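Local atomic coordinates of ectonucleotide pyrophosphatase/phosphodiesterase family member 5 (Mus musculus, PDB entry 5VEO), a protein that is a zinc-dependent ectoenzyme of the nucleotide pyrophosphatase/phosphodiesterase family that probably hydrolyses phosphodiester bonds in a restricted range of nucleotide substrates. Residues H38-N43 / K212-V217. The protein carries 1 engineered substitution. Sequence-based numbering, arbitrary orientation.
Sequences HYIMKN and KLWNNV
Trp-214 reaches from the loop between helix 190-210 and strand 218-222 to the last turn of helix 35-42, where it meets Tyr-39 and Ile-40. CB points toward the helix, CG stands anti to the backbone N (chi1 174°), and chi2 of -113° turns the six-membered ring to Tyr-39 and Ile-40. NE1 stays 4.0 Å from Tyr-39 OH and makes no hydrogen bond with it; the phenol oxygen bonds instead to Lys-209 NZ, and Lys-209 also makes a cation-pi contact with the indole. Farther along, CZ2 makes the closest approach, 3.5 Å from Tyr-39 CE2. The tip atom CH2 is 4.1 Å from the same CE2 and 4.2 Å from Ile-40 CG1, the latter lying at the indole edge near its plane. Tyr-39 and the six-membered ring are nearly parallel, at 24°, but slid so far apart (centroids 5.9 Å) that they scarcely overlap. On one face of the phenol, toward its rim, sits Asn-43 ND2, which hydrogen-bonds back to Tyr-39 O over 2.9 Å just past the helix end. The indole also touches Ile-205 and Leu-208 of helix 190-210 and stacks with the ring of His-341 in strand 338-341. The contact thus joins helix 35-42 to the loop leading into strand 218-222 of the central mixed sheet in this alkaline phosphatase-like fold. With no hydrogen bond crossing between the segments, their direct cohesion probably rests on dispersion and burial of apolar surface, while Lys-209 supplies a polar link to both aromatic residues.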
ATOM      1  N   HIS A  38       6.867   1.282  20.547  1.00 12.81           N
ATOM      2  CA  HIS A  38       7.800   2.177  21.223  1.00 14.65           C
ATOM      3  C   HIS A  38       9.116   1.478  21.555  1.00 16.30           C
ATOM      4  O   HIS A  38      10.172   2.123  21.554  1.00 18.01           O
ATOM      5  CB  HIS A  38       7.126   2.767  22.466  1.00 14.70           C
ATOM      6  CG  HIS A  38       6.267   3.953  22.156  1.00 16.51           C
ATOM      7  ND1 HIS A  38       4.998   3.829  21.636  1.00 16.12           N
ATOM      8  CD2 HIS A  38       6.507   5.283  22.249  1.00 18.12           C
ATOM      9  CE1 HIS A  38       4.482   5.032  21.443  1.00 17.38           C
ATOM     10  NE2 HIS A  38       5.383   5.932  21.797  1.00 16.77           N
ATOM     11  N   TYR A  39       9.084   0.160  21.773  1.00 14.92           N
ATOM     12  CA  TYR A  39      10.315  -0.594  21.978  1.00 17.61           C
ATOM     13  C   TYR A  39      11.188  -0.572  20.726  1.00 17.20           C
ATOM     14  O   TYR A  39      12.407  -0.375  20.808  1.00 18.86           O
ATOM     15  CB  TYR A  39       9.965  -2.024  22.382  1.00 19.17           C
ATOM     16  CG  TYR A  39      11.149  -2.937  22.531  1.00 18.60           C
ATOM     17  CD1 TYR A  39      11.962  -2.877  23.657  1.00 22.33           C
ATOM     18  CD2 TYR A  39      11.457  -3.865  21.551  1.00 20.52           C
ATOM     19  CE1 TYR A  39      13.049  -3.736  23.802  1.00 23.41           C
ATOM     20  CE2 TYR A  39      12.535  -4.725  21.691  1.00 23.98           C
ATOM     21  CZ  TYR A  39      13.333  -4.650  22.808  1.00 26.29           C
ATOM     22  OH  TYR A  39      14.413  -5.514  22.914  1.00 28.67           O
ATOM     23  N   ILE A  40      10.583  -0.743  19.548  1.00 17.61           N
ATOM     24  CA  ILE A  40      11.349  -0.627  18.308  1.00 15.34           C
ATOM     25  C   ILE A  40      11.892   0.790  18.142  1.00 13.73           C
ATOM     26  O   ILE A  40      13.045   0.987  17.738  1.00 16.31           O
ATOM     27  CB  ILE A  40      10.487  -1.049  17.106  1.00 15.79           C
ATOM     28  CG1 ILE A  40      10.287  -2.571  17.152  1.00 18.44           C
ATOM     29  CG2 ILE A  40      11.153  -0.623  15.801  1.00 17.00           C
ATOM     30  CD1 ILE A  40       9.391  -3.122  16.086  1.00 20.39           C
ATOM     31  N   MET A  41      11.057   1.799  18.405  1.00 15.06           N
ATOM     32  CA  MET A  41      11.505   3.183  18.296  1.00 14.51           C
ATOM     33  C   MET A  41      12.736   3.438  19.163  1.00 15.94           C
ATOM     34  O   MET A  41      13.742   3.978  18.689  1.00 17.38           O
ATOM     35  CB  MET A  41      10.369   4.131  18.685  1.00 16.31           C
ATOM     36  CG  MET A  41       9.252   4.154  17.661  1.00 17.87           C
ATOM     37  SD  MET A  41       7.677   4.723  18.338  1.00 20.38           S
ATOM     38  CE  MET A  41       8.156   6.283  19.020  1.00 16.11           C
ATOM     39  N   LYS A  42      12.673   3.038  20.437  1.00 15.42           N
ATOM     40  CA  LYS A  42      13.769   3.300  21.375  1.00 18.25           C
ATOM     41  C   LYS A  42      15.053   2.613  20.935  1.00 17.83           C
ATOM     42  O   LYS A  42      16.168   3.057  21.273  1.00 21.10           O
ATOM     43  CB  LYS A  42      13.347   2.815  22.760  1.00 21.80           C
ATOM     44  CG  LYS A  42      14.353   3.036  23.888  1.00 32.26           C
ATOM     45  CD  LYS A  42      13.926   2.262  25.143  1.00 43.75           C
ATOM     46  CE  LYS A  42      15.025   2.214  26.213  1.00 51.31           C
ATOM     47  NZ  LYS A  42      15.892   0.989  26.126  1.00 55.60           N
ATOM     48  N   ASN A  43      14.916   1.507  20.210  1.00 18.28           N
ATOM     49  CA  ASN A  43      16.051   0.704  19.797  1.00 17.15           C
ATOM     50  C   ASN A  43      16.291   0.777  18.300  1.00 17.71           C
ATOM     51  O   ASN A  43      17.018  -0.059  17.753  1.00 20.05           O
ATOM     52  CB  ASN A  43      15.830  -0.732  20.266  1.00 21.01           C
ATOM     53  CG  ASN A  43      15.896  -0.842  21.775  1.00 21.23           C
ATOM     54  OD1 ASN A  43      16.972  -0.692  22.360  1.00 25.47           O
ATOM     55  ND2 ASN A  43      14.753  -1.029  22.414  1.00 22.14           N
ATOM     56  N   LYS A 212      16.707 -16.484  17.505  1.00 24.33           N
ATOM     57  CA  LYS A 212      18.048 -15.907  17.387  1.00 21.71           C
ATOM     58  C   LYS A 212      18.200 -15.114  16.097  1.00 25.22           C
ATOM     59  O   LYS A 212      19.255 -15.097  15.472  1.00 27.05           O
ATOM     60  CB  LYS A 212      19.120 -17.003  17.494  1.00 27.56           C
ATOM     61  CG  LYS A 212      18.983 -17.774  18.764  1.00 32.24           C
ATOM     62  CD  LYS A 212      20.109 -18.800  18.944  1.00 40.27           C
ATOM     63  CE  LYS A 212      19.630 -19.991  19.764  1.00 48.69           C
ATOM     64  NZ  LYS A 212      20.753 -20.831  20.320  1.00 53.12           N
ATOM     65  N   LEU A 213      17.124 -14.426  15.698  1.00 23.07           N
ATOM     66  CA  LEU A 213      17.126 -13.567  14.530  1.00 20.21           C
ATOM     67  C   LEU A 213      17.020 -12.088  14.869  1.00 20.80           C
ATOM     68  O   LEU A 213      17.309 -11.256  14.006  1.00 25.40           O
ATOM     69  CB  LEU A 213      15.942 -13.897  13.608  1.00 19.70           C
ATOM     70  CG  LEU A 213      15.909 -15.298  12.978  1.00 20.15           C
ATOM     71  CD1 LEU A 213      14.547 -15.525  12.360  1.00 21.29           C
ATOM     72  CD2 LEU A 213      16.968 -15.368  11.930  1.00 22.85           C
ATOM     73  N   TRP A 214      16.632 -11.749  16.097  1.00 20.53           N
ATOM     74  CA  TRP A 214      16.318 -10.361  16.436  1.00 20.28           C
ATOM     75  C   TRP A 214      17.486  -9.423  16.146  1.00 21.21           C
ATOM     76  O   TRP A 214      17.289  -8.311  15.651  1.00 23.41           O
ATOM     77  CB  TRP A 214      15.911 -10.281  17.906  1.00 21.27           C
ATOM     78  CG  TRP A 214      15.701  -8.896  18.410  1.00 21.29           C
ATOM     79  CD1 TRP A 214      16.454  -8.240  19.343  1.00 24.49           C
ATOM     80  CD2 TRP A 214      14.659  -7.989  18.018  1.00 21.17           C
ATOM     81  NE1 TRP A 214      15.945  -6.973  19.556  1.00 27.12           N
ATOM     82  CE2 TRP A 214      14.843  -6.798  18.755  1.00 23.88           C
ATOM     83  CE3 TRP A 214      13.595  -8.066  17.110  1.00 20.09           C
ATOM     84  CZ2 TRP A 214      13.998  -5.688  18.609  1.00 26.25           C
ATOM     85  CZ3 TRP A 214      12.755  -6.962  16.966  1.00 22.39           C
ATOM     86  CH2 TRP A 214      12.965  -5.791  17.710  1.00 25.74           C
ATOM     87  N   ASN A 215      18.709  -9.816  16.470  1.00 24.61           N
ATOM     88  CA  ASN A 215      19.807  -8.903  16.211  1.00 22.81           C
ATOM     89  C   ASN A 215      20.563  -9.182  14.915  1.00 26.12           C
ATOM     90  O   ASN A 215      21.632  -8.608  14.711  1.00 29.57           O
ATOM     91  CB  ASN A 215      20.744  -8.886  17.432  1.00 33.55           C
ATOM     92  CG  ASN A 215      20.170  -8.024  18.542  1.00 39.75           C
ATOM     93  OD1 ASN A 215      19.821  -6.844  18.311  1.00 40.89           O
ATOM     94  ND2 ASN A 215      19.981  -8.609  19.720  1.00 38.96           N
ATOM     95  N   ASN A 216      20.030 -10.000  13.998  1.00 26.79           N
ATOM     96  CA  ASN A 216      20.645 -10.110  12.679  1.00 25.65           C
ATOM     97  C   ASN A 216      19.659 -10.013  11.527  1.00 25.44           C
ATOM     98  O   ASN A 216      20.039 -10.304  10.383  1.00 36.66           O
ATOM     99  CB  ASN A 216      21.447 -11.412  12.519  1.00 33.63           C
ATOM    100  CG  ASN A 216      20.741 -12.604  13.068  1.00 40.49           C
ATOM    101  OD1 ASN A 216      20.104 -13.361  12.336  1.00 46.31           O
ATOM    102  ND2 ASN A 216      20.846 -12.787  14.372  1.00 44.62           N
ATOM    103  N   VAL A 217      18.405  -9.661  11.790  1.00 21.89           N
ATOM    104  CA  VAL A 217      17.440  -9.336  10.748  1.00 21.00           C
ATOM    105  C   VAL A 217      17.117  -7.867  10.907  1.00 18.14           C
ATOM    106  O   VAL A 217      16.896  -7.414  12.027  1.00 21.96           O
ATOM    107  CB  VAL A 217      16.160 -10.175  10.874  1.00 22.58           C
ATOM    108  CG1 VAL A 217      15.061  -9.628   9.945  1.00 24.65           C
ATOM    109  CG2 VAL A 217      16.460 -11.646  10.593  1.00 27.44           C
TER